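Local coordinates for Iron(III) ABC transporter, periplasmic iron-compound-binding protein (Vibrio cholerae, PDB 3TEF) that probably binds iron-loaded catecholate siderophores in the periplasm and delivers them to an ABC transporter for iron uptake, at residues 25-30 with 51-56; 30-35 with 119-124; 80-85 with 126-131. One frame throughout, in Å; residues are numbered along the deposited sequence.

Interaction 1: 25-30 with 51-56; sequences IGVGAL and DYLAKY
L30 and Y56 form the tight part of this contact. Methyl CD1 of L30 sits over the middle of the Y56 ring, 3.9 Å from the ring centroid and 6° off its normal, a CH-pi contact. K55 CG lies over the opposite face, so the ring is held between a leucine methyl and the lysine chain of its own segment. The second methyl, L30 CD2, reaches back to Y56 CB at 3.8 Å. With CG anti to the backbone N (chi1 -176°), L30 presents both methyls to the tyrosine. L53 continues the apolar patch. Its CD1 meets V27 CG1 at 3.8 Å and L30 CG at 4.1 Å.

The contact thins toward Y52, which stays at its margin, exposed. The Y52 hydroxyl bonds to N258 ND2 and, weakly, to D31 OD2.

The patch joins the first turn of helix 27-35, with G26 at the N-cap position, to the 3-10 segment after strand 42-43 in the N-terminal lobe. No hydrogen bond spans the two segments. Y56 OH bonds to D34, one turn further along the helix, so apolar contact at the ring and a polar bond at its hydroxyl together fix how the tyrosine is turned.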
loop_
_atom_site.group_PDB
_atom_site.type_symbol
_atom_site.label_atom_id
_atom_site.label_comp_id
_atom_site.label_asym_id
_atom_site.label_seq_id
_atom_site.Cartn_x
_atom_site.Cartn_y
_atom_site.Cartn_z
ATOM N N ILE A 25 10.688 -3.694 -8.362
ATOM C CA ILE A 25 10.164 -4.787 -7.556
ATOM C C ILE A 25 9.103 -4.216 -6.610
ATOM O O ILE A 25 9.342 -3.210 -5.942
ATOM C CB ILE A 25 11.279 -5.456 -6.752
ATOM C CG1 ILE A 25 12.266 -6.112 -7.728
ATOM C CG2 ILE A 25 10.690 -6.502 -5.822
ATOM C CD1 ILE A 25 13.536 -6.623 -7.068
ATOM N N GLY A 26 7.927 -4.840 -6.569
ATOM C CA GLY A 26 6.841 -4.340 -5.735
ATOM C C GLY A 26 5.719 -3.733 -6.572
ATOM O O GLY A 26 5.973 -2.985 -7.518
ATOM N N VAL A 27 4.480 -4.025 -6.197
ATOM C CA VAL A 27 3.320 -3.562 -6.959
ATOM C C VAL A 27 3.049 -2.083 -6.748
ATOM O O VAL A 27 2.576 -1.402 -7.654
ATOM C CB VAL A 27 2.072 -4.387 -6.613
ATOM C CG1 VAL A 27 0.857 -3.901 -7.423
ATOM C CG2 VAL A 27 2.343 -5.867 -6.863
ATOM N N GLY A 28 3.350 -1.571 -5.551
ATOM C CA GLY A 28 3.102 -0.167 -5.282
ATOM C C GLY A 28 4.045 0.718 -6.077
ATOM O O GLY A 28 3.628 1.738 -6.641
ATOM N N ALA A 29 5.321 0.322 -6.102
ATOM C CA ALA A 29 6.336 1.006 -6.895
ATOM C C ALA A 29 5.973 0.967 -8.387
ATOM O O ALA A 29 6.030 1.984 -9.078
ATOM C CB ALA A 29 7.705 0.377 -6.662
ATOM N N LEU A 30 5.573 -0.205 -8.866
ATOM C CA LEU A 30 5.177 -0.347 -10.273
ATOM C C LEU A 30 3.949 0.526 -10.620
ATOM O O LEU A 30 3.929 1.218 -11.648
ATOM C CB LEU A 30 4.939 -1.827 -10.601
ATOM C CG LEU A 30 4.620 -2.157 -12.065
ATOM C CD1 LEU A 30 5.658 -1.584 -13.012
ATOM C CD2 LEU A 30 4.532 -3.667 -12.233
ATOM N N ASP A 51 -5.361 -5.716 -12.221
ATOM C CA ASP A 51 -5.679 -5.512 -13.623
ATOM C C ASP A 51 -5.011 -4.292 -14.227
ATOM O O ASP A 51 -4.543 -4.360 -15.354
ATOM C CB ASP A 51 -7.191 -5.411 -13.831
ATOM C CG ASP A 51 -7.863 -6.759 -13.826
ATOM O OD1 ASP A 51 -7.151 -7.784 -13.863
ATOM O OD2 ASP A 51 -9.116 -6.786 -13.800
ATOM N N TYR A 52 -4.952 -3.181 -13.497
ATOM C CA TYR A 52 -4.427 -1.962 -14.102
ATOM C C TYR A 52 -2.934 -2.040 -14.444
ATOM O O TYR A 52 -2.407 -1.134 -15.098
ATOM C CB TYR A 52 -4.762 -0.700 -13.282
ATOM C CG TYR A 52 -4.171 -0.657 -11.874
ATOM C CD1 TYR A 52 -2.891 -0.167 -11.651
ATOM C CD2 TYR A 52 -4.914 -1.099 -10.783
ATOM C CE1 TYR A 52 -2.355 -0.130 -10.365
ATOM C CE2 TYR A 52 -4.395 -1.055 -9.498
ATOM C CZ TYR A 52 -3.120 -0.572 -9.302
ATOM O OH TYR A 52 -2.606 -0.538 -8.019
ATOM N N LEU A 53 -2.269 -3.116 -14.014
ATOM C CA LEU A 53 -0.858 -3.357 -14.347
ATOM C C LEU A 53 -0.669 -4.650 -15.151
ATOM O O LEU A 53 0.427 -5.204 -15.222
ATOM C CB LEU A 53 0.024 -3.408 -13.060
ATOM C CG LEU A 53 0.016 -2.117 -12.238
ATOM C CD1 LEU A 53 0.703 -2.353 -10.888
ATOM C CD2 LEU A 53 0.691 -0.973 -12.995
ATOM N N ALA A 54 -1.735 -5.106 -15.798
ATOM C CA ALA A 54 -1.726 -6.420 -16.434
ATOM C C ALA A 54 -0.632 -6.620 -17.481
ATOM O O ALA A 54 -0.143 -7.740 -17.655
ATOM C CB ALA A 54 -3.109 -6.726 -17.036
ATOM N N LYS A 55 -0.256 -5.570 -18.201
ATOM C CA LYS A 55 0.732 -5.752 -19.255
ATOM C C LYS A 55 2.069 -6.233 -18.706
ATOM O O LYS A 55 2.821 -6.924 -19.394
ATOM C CB LYS A 55 0.924 -4.481 -20.091
ATOM C CG LYS A 55 1.792 -3.394 -19.471
ATOM C CD LYS A 55 2.053 -2.310 -20.509
ATOM C CE LYS A 55 2.987 -1.237 -20.006
ATOM N NZ LYS A 55 3.205 -0.139 -21.007
ATOM N N TYR A 56 2.351 -5.872 -17.457
ATOM C CA TYR A 56 3.614 -6.246 -16.830
ATOM C C TYR A 56 3.654 -7.711 -16.419
ATOM O O TYR A 56 4.680 -8.197 -15.953
ATOM C CB TYR A 56 3.908 -5.319 -15.638
ATOM C CG TYR A 56 4.052 -3.882 -16.066
ATOM C CD1 TYR A 56 5.172 -3.468 -16.774
ATOM C CD2 TYR A 56 3.065 -2.937 -15.775
ATOM C CE1 TYR A 56 5.322 -2.160 -17.187
ATOM C CE2 TYR A 56 3.211 -1.605 -16.183
ATOM C CZ TYR A 56 4.340 -1.231 -16.889
ATOM O OH TYR A 56 4.506 0.074 -17.300
#

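Interaction 2: 30-35 with 119-124; sequences LDAIDS and QQWRNL
A32 and L124 make the closest apolar contact between these two helices, with L124 CD1 3.7 Å from A32 CB. The same methyl touches I33 CG1 at 4.1 Å. L124 and I33 cross at about a right angle. L124 has CG anti to its carbonyl carbon (chi1 -62°), and CD1 is the branch that meets both residues. The W121 ring adds a looser contact, with CD1 4.4 Å from A32 CB and an oblique approach.

No hydrogen bond crosses between the two segments; the side-chain bonds inside them are local. S35 OG donates to D31 O at 2.7 Å, from above the carbonyl plane, while S35 N reaches the same oxygen from the opposite face. On helix 113-128, Q119 NE2 donates to N123 OD1 at 3.0 Å.

W121 and D31 bond to the C-terminal part of the chain. W121 NE1 bonds to S265 O. D31 OD1 accepts from K268 N and OD2 from A269 N.

The axes of the short segments approach to 10.8 Å and cross at -47°. The contact packs helix 27-35 of the N-terminal lobe against helix 113-128, with F105 against A32 and L124. Between the two segments the contact is apolar and small, so it gives little directional hold. The directional bonds beside it, from W121 and D31, go to S265 and to the start of helix 267-279.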
loop_
_atom_site.group_PDB
_atom_site.type_symbol
_atom_site.label_atom_id
_atom_site.label_comp_id
_atom_site.label_asym_id
_atom_site.label_seq_id
_atom_site.Cartn_x
_atom_site.Cartn_y
_atom_site.Cartn_z
ATOM N N LEU A 30 5.573 -0.205 -8.866
ATOM C CA LEU A 30 5.177 -0.347 -10.273
ATOM C C LEU A 30 3.949 0.526 -10.620
ATOM O O LEU A 30 3.929 1.218 -11.648
ATOM C CB LEU A 30 4.939 -1.827 -10.601
ATOM C CG LEU A 30 4.620 -2.157 -12.065
ATOM C CD1 LEU A 30 5.658 -1.584 -13.012
ATOM C CD2 LEU A 30 4.532 -3.667 -12.233
ATOM N N ASP A 31 2.938 0.510 -9.752
ATOM C CA ASP A 31 1.766 1.383 -9.872
ATOM C C ASP A 31 2.176 2.849 -10.038
ATOM O O ASP A 31 1.799 3.497 -11.013
ATOM C CB ASP A 31 0.879 1.167 -8.636
ATOM C CG ASP A 31 -0.285 2.132 -8.524
ATOM O OD1 ASP A 31 -0.307 3.240 -9.122
ATOM O OD2 ASP A 31 -1.192 1.773 -7.759
ATOM N N ALA A 32 2.957 3.387 -9.103
ATOM C CA ALA A 32 3.272 4.810 -9.187
ATOM C C ALA A 32 4.146 5.109 -10.403
ATOM O O ALA A 32 3.934 6.095 -11.116
ATOM C CB ALA A 32 3.937 5.300 -7.888
ATOM N N ILE A 33 5.101 4.230 -10.671
ATOM C CA ILE A 33 6.011 4.424 -11.798
ATOM C C ILE A 33 5.251 4.399 -13.134
ATOM O O ILE A 33 5.373 5.313 -13.947
ATOM C CB ILE A 33 7.187 3.421 -11.755
ATOM C CG1 ILE A 33 8.193 3.871 -10.683
ATOM C CG2 ILE A 33 7.854 3.315 -13.111
ATOM C CD1 ILE A 33 9.275 2.858 -10.353
ATOM N N ASP A 34 4.438 3.378 -13.337
ATOM C CA ASP A 34 3.623 3.329 -14.540
ATOM C C ASP A 34 2.653 4.515 -14.631
ATOM O O ASP A 34 2.492 5.102 -15.697
ATOM C CB ASP A 34 2.876 2.002 -14.630
ATOM C CG ASP A 34 1.986 1.931 -15.847
ATOM O OD1 ASP A 34 2.507 1.656 -16.943
ATOM O OD2 ASP A 34 0.775 2.167 -15.693
ATOM N N SER A 35 2.018 4.865 -13.514
ATOM C CA SER A 35 1.036 5.949 -13.482
ATOM C C SER A 35 1.619 7.287 -13.941
ATOM O O SER A 35 0.920 8.099 -14.572
ATOM C CB SER A 35 0.432 6.102 -12.084
ATOM O OG SER A 35 -0.319 4.957 -11.727
ATOM N N GLN A 119 5.898 12.101 -0.135
ATOM C CA GLN A 119 7.333 12.139 -0.331
ATOM C C GLN A 119 7.790 11.077 -1.318
ATOM O O GLN A 119 8.718 11.319 -2.079
ATOM C CB GLN A 119 8.095 12.002 0.995
ATOM C CG GLN A 119 9.578 12.298 0.860
ATOM C CD GLN A 119 9.836 13.651 0.218
ATOM O OE1 GLN A 119 9.317 14.673 0.674
ATOM N NE2 GLN A 119 10.613 13.663 -0.858
ATOM N N GLN A 120 7.144 9.905 -1.316
ATOM C CA GLN A 120 7.548 8.861 -2.253
ATOM C C GLN A 120 7.274 9.328 -3.682
ATOM O O GLN A 120 8.099 9.107 -4.584
ATOM C CB GLN A 120 6.828 7.518 -2.002
ATOM C CG GLN A 120 6.862 7.005 -0.561
ATOM C CD GLN A 120 8.263 7.050 0.056
ATOM O OE1 GLN A 120 8.538 7.860 0.946
ATOM N NE2 GLN A 120 9.138 6.179 -0.407
ATOM N N TRP A 121 6.113 9.948 -3.905
ATOM C CA TRP A 121 5.820 10.458 -5.243
ATOM C C TRP A 121 6.768 11.608 -5.594
ATOM O O TRP A 121 7.262 11.691 -6.716
ATOM C CB TRP A 121 4.358 10.904 -5.385
ATOM C CG TRP A 121 3.323 9.837 -5.116
ATOM C CD1 TRP A 121 3.541 8.508 -4.838
ATOM C CD2 TRP A 121 1.906 10.026 -5.090
ATOM N NE1 TRP A 121 2.337 7.868 -4.642
ATOM C CE2 TRP A 121 1.316 8.782 -4.785
ATOM C CE3 TRP A 121 1.072 11.138 -5.289
ATOM C CZ2 TRP A 121 -0.066 8.613 -4.678
ATOM C CZ3 TRP A 121 -0.306 10.973 -5.180
ATOM C CH2 TRP A 121 -0.860 9.724 -4.875
ATOM N N ARG A 122 7.044 12.481 -4.630
ATOM C CA ARG A 122 7.993 13.565 -4.874
ATOM C C ARG A 122 9.378 13.030 -5.218
ATOM O O ARG A 122 10.070 13.594 -6.069
ATOM C CB ARG A 122 8.031 14.560 -3.708
ATOM C CG ARG A 122 6.824 15.506 -3.717
ATOM C CD ARG A 122 6.838 16.536 -2.579
ATOM N NE ARG A 122 5.680 17.414 -2.731
ATOM C CZ ARG A 122 4.674 17.499 -1.868
ATOM N NH1 ARG A 122 4.682 16.774 -0.760
ATOM N NH2 ARG A 122 3.658 18.317 -2.118
ATOM N N ASN A 123 9.770 11.925 -4.587
ATOM C CA ASN A 123 11.033 11.275 -4.928
ATOM C C ASN A 123 11.078 10.840 -6.392
ATOM O O ASN A 123 12.075 11.067 -7.083
ATOM C CB ASN A 123 11.304 10.075 -4.014
ATOM C CG ASN A 123 11.779 10.487 -2.636
ATOM O OD1 ASN A 123 12.118 11.645 -2.405
ATOM N ND2 ASN A 123 11.812 9.534 -1.711
ATOM N N LEU A 124 10.008 10.200 -6.857
ATOM C CA LEU A 124 9.868 9.880 -8.272
ATOM C C LEU A 124 9.937 11.141 -9.140
ATOM O O LEU A 124 10.615 11.162 -10.169
ATOM C CB LEU A 124 8.552 9.134 -8.540
ATOM C CG LEU A 124 8.396 7.783 -7.850
ATOM C CD1 LEU A 124 7.133 7.094 -8.383
ATOM C CD2 LEU A 124 9.621 6.932 -8.135
#

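Interaction 3: 80-85 with 126-131; sequences PDLIVI and KVFAIE
Strand 82-85 runs in extended geometry past the last turn of helix 113-128, which the chain leaves at A129 with a positive phi (53°), and the backbones stay well apart, with the CA atoms of L82 and V127 9.4 Å from each other.

One strand residue bridges the gap. L82 points toward the helix end, with CG anti to the backbone N (chi1 171°). Its CD2 methyl meets V127 CG1 tip to tip at 3.7 Å. The same methyl, L82 CD2, lies 4.0 Å from F128 CZ and approaches that ring obliquely.

V127 CG1 also rests over one face of the F128 ring, 3.5 Å above the plane and offset toward the rim. The valine therefore packs on the ring of its own neighbour while it touches the leucine.

Strand 82-85 is an inner strand of the four-stranded parallel sheet of the N-terminal lobe, in the order 42-43, 22-25, 82-85, 102-104. Parallel strands with helices packed on them make an alpha/beta lobe, as in other iron-compound-binding proteins of the solute-binding protein 8 family. L82 lies on the sheet side that faces helix 113-128.

Neighbouring strands widen the apolar patch. I103 of strand 102-104 touches both L82 and V127. On the other side of strand 82-85 in the sheet order, V22 of strand 22-25 packs against F128. The leucine and the two helix residues are all buried, and no hydrogen bond links their segments.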
loop_
_atom_site.group_PDB
_atom_site.type_symbol
_atom_site.label_atom_id
_atom_site.label_comp_id
_atom_site.label_asym_id
_atom_site.label_seq_id
_atom_site.Cartn_x
_atom_site.Cartn_y
_atom_site.Cartn_z
ATOM N N PRO A 80 20.476 -2.164 -15.110
ATOM C CA PRO A 80 19.614 -1.054 -14.709
ATOM C C PRO A 80 20.390 0.213 -14.378
ATOM O O PRO A 80 21.535 0.155 -13.886
ATOM C CB PRO A 80 18.909 -1.591 -13.458
ATOM C CG PRO A 80 19.810 -2.633 -12.923
ATOM C CD PRO A 80 20.525 -3.236 -14.101
ATOM N N ASP A 81 19.768 1.353 -14.657
ATOM C CA ASP A 81 20.283 2.631 -14.197
ATOM C C ASP A 81 19.678 2.941 -12.831
ATOM O O ASP A 81 20.230 3.720 -12.064
ATOM C CB ASP A 81 19.957 3.741 -15.193
ATOM C CG ASP A 81 20.553 3.482 -16.561
ATOM O OD1 ASP A 81 21.795 3.460 -16.668
ATOM O OD2 ASP A 81 19.784 3.297 -17.530
ATOM N N LEU A 82 18.539 2.319 -12.536
ATOM C CA LEU A 82 17.848 2.520 -11.261
ATOM C C LEU A 82 17.031 1.279 -10.926
ATOM O O LEU A 82 16.363 0.723 -11.790
ATOM C CB LEU A 82 16.927 3.737 -11.330
ATOM C CG LEU A 82 15.972 3.936 -10.141
ATOM C CD1 LEU A 82 16.765 4.195 -8.846
ATOM C CD2 LEU A 82 14.934 5.058 -10.428
ATOM N N ILE A 83 17.105 0.839 -9.673
ATOM C CA ILE A 83 16.226 -0.200 -9.160
ATOM C C ILE A 83 15.305 0.435 -8.105
ATOM O O ILE A 83 15.767 1.060 -7.158
ATOM C CB ILE A 83 17.017 -1.320 -8.498
ATOM C CG1 ILE A 83 17.994 -1.935 -9.500
ATOM C CG2 ILE A 83 16.086 -2.375 -7.918
ATOM C CD1 ILE A 83 19.115 -2.733 -8.846
ATOM N N VAL A 84 13.998 0.303 -8.291
ATOM C CA VAL A 84 13.043 0.764 -7.278
ATOM C C VAL A 84 12.357 -0.430 -6.630
ATOM O O VAL A 84 11.782 -1.269 -7.329
ATOM C CB VAL A 84 11.960 1.658 -7.886
ATOM C CG1 VAL A 84 10.996 2.116 -6.795
ATOM C CG2 VAL A 84 12.592 2.836 -8.603
ATOM N N ILE A 85 12.412 -0.521 -5.305
ATOM C CA ILE A 85 11.795 -1.654 -4.616
ATOM C C ILE A 85 10.771 -1.206 -3.573
ATOM O O ILE A 85 10.866 -0.116 -3.025
ATOM C CB ILE A 85 12.847 -2.601 -3.971
ATOM C CG1 ILE A 85 13.494 -1.946 -2.744
ATOM C CG2 ILE A 85 13.920 -2.980 -4.982
ATOM C CD1 ILE A 85 14.540 -2.797 -2.105
ATOM N N LYS A 126 11.491 13.876 -8.643
ATOM C CA LYS A 126 12.875 14.328 -8.709
ATOM C C LYS A 126 13.728 13.421 -9.586
ATOM O O LYS A 126 14.543 13.891 -10.372
ATOM C CB LYS A 126 13.480 14.446 -7.303
ATOM C CG LYS A 126 12.789 15.496 -6.438
ATOM C CD LYS A 126 13.456 15.681 -5.080
ATOM C CE LYS A 126 13.111 14.552 -4.111
ATOM N NZ LYS A 126 13.624 14.826 -2.725
ATOM N N VAL A 127 13.542 12.115 -9.455
ATOM C CA VAL A 127 14.322 11.188 -10.252
ATOM C C VAL A 127 14.067 11.366 -11.749
ATOM O O VAL A 127 15.000 11.308 -12.553
ATOM C CB VAL A 127 14.027 9.732 -9.843
ATOM C CG1 VAL A 127 14.562 8.755 -10.887
ATOM C CG2 VAL A 127 14.622 9.463 -8.459
ATOM N N PHE A 128 12.808 11.573 -12.121
ATOM C CA PHE A 128 12.452 11.631 -13.538
ATOM C C PHE A 128 12.189 13.033 -14.070
ATOM O O PHE A 128 11.752 13.196 -15.210
ATOM C CB PHE A 128 11.277 10.689 -13.824
ATOM C CG PHE A 128 11.605 9.254 -13.534
ATOM C CD1 PHE A 128 12.357 8.510 -14.434
ATOM C CD2 PHE A 128 11.211 8.665 -12.344
ATOM C CE1 PHE A 128 12.691 7.185 -14.163
ATOM C CE2 PHE A 128 11.537 7.336 -12.067
ATOM C CZ PHE A 128 12.285 6.604 -12.978
ATOM N N ALA A 129 12.477 14.038 -13.251
ATOM C CA ALA A 129 12.227 15.430 -13.635
ATOM C C ALA A 129 10.784 15.657 -14.096
ATOM O O ALA A 129 10.533 16.288 -15.129
ATOM C CB ALA A 129 13.211 15.865 -14.720
ATOM N N ILE A 130 9.835 15.139 -13.327
ATOM C CA ILE A 130 8.427 15.382 -13.603
ATOM C C ILE A 130 7.724 15.978 -12.392
ATOM O O ILE A 130 6.572 15.649 -12.102
ATOM C CB ILE A 130 7.694 14.107 -14.056
ATOM C CG1 ILE A 130 7.890 12.991 -13.029
ATOM C CG2 ILE A 130 8.198 13.665 -15.414
ATOM C CD1 ILE A 130 7.153 11.699 -13.378
ATOM N N GLU A 131 8.423 16.862 -11.688
ATOM C CA GLU A 131 7.884 17.494 -10.490
ATOM C C GLU A 131 6.486 18.116 -10.670
ATOM O O GLU A 131 5.629 17.971 -9.796
ATOM C CB GLU A 131 8.856 18.559 -9.965
ATOM C CG GLU A 131 10.213 18.013 -9.541
ATOM C CD GLU A 131 11.238 17.984 -10.670
ATOM O OE1 GLU A 131 10.844 17.982 -11.863
ATOM O OE2 GLU A 131 12.449 17.962 -10.350
#

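How the interactions relate
From the N terminus, the chain runs through strand 22-25 into helix 27-35. Interaction 1 closes the first loop, joining the helix start to segment 51-56. Interaction 2 opens on the same helix, sharing L30, and closes much later on helix 113-128, so the two cross. L53 CD1 also packs near D31 N. Interaction 3 opens at strand 82-85, after interaction 1 has closed, and ends at 126-131. It crosses interaction 2 and meets it where I33 packs on V84. Interactions 1 and 3 are in series, linked by a probable hydrogen bond from I25 N to V84 O. Interaction 1 ties helix 27-35 to the 3-10 segment, interaction 2 ties it to helix 113-128, and interaction 3 ties that helix to the sheet.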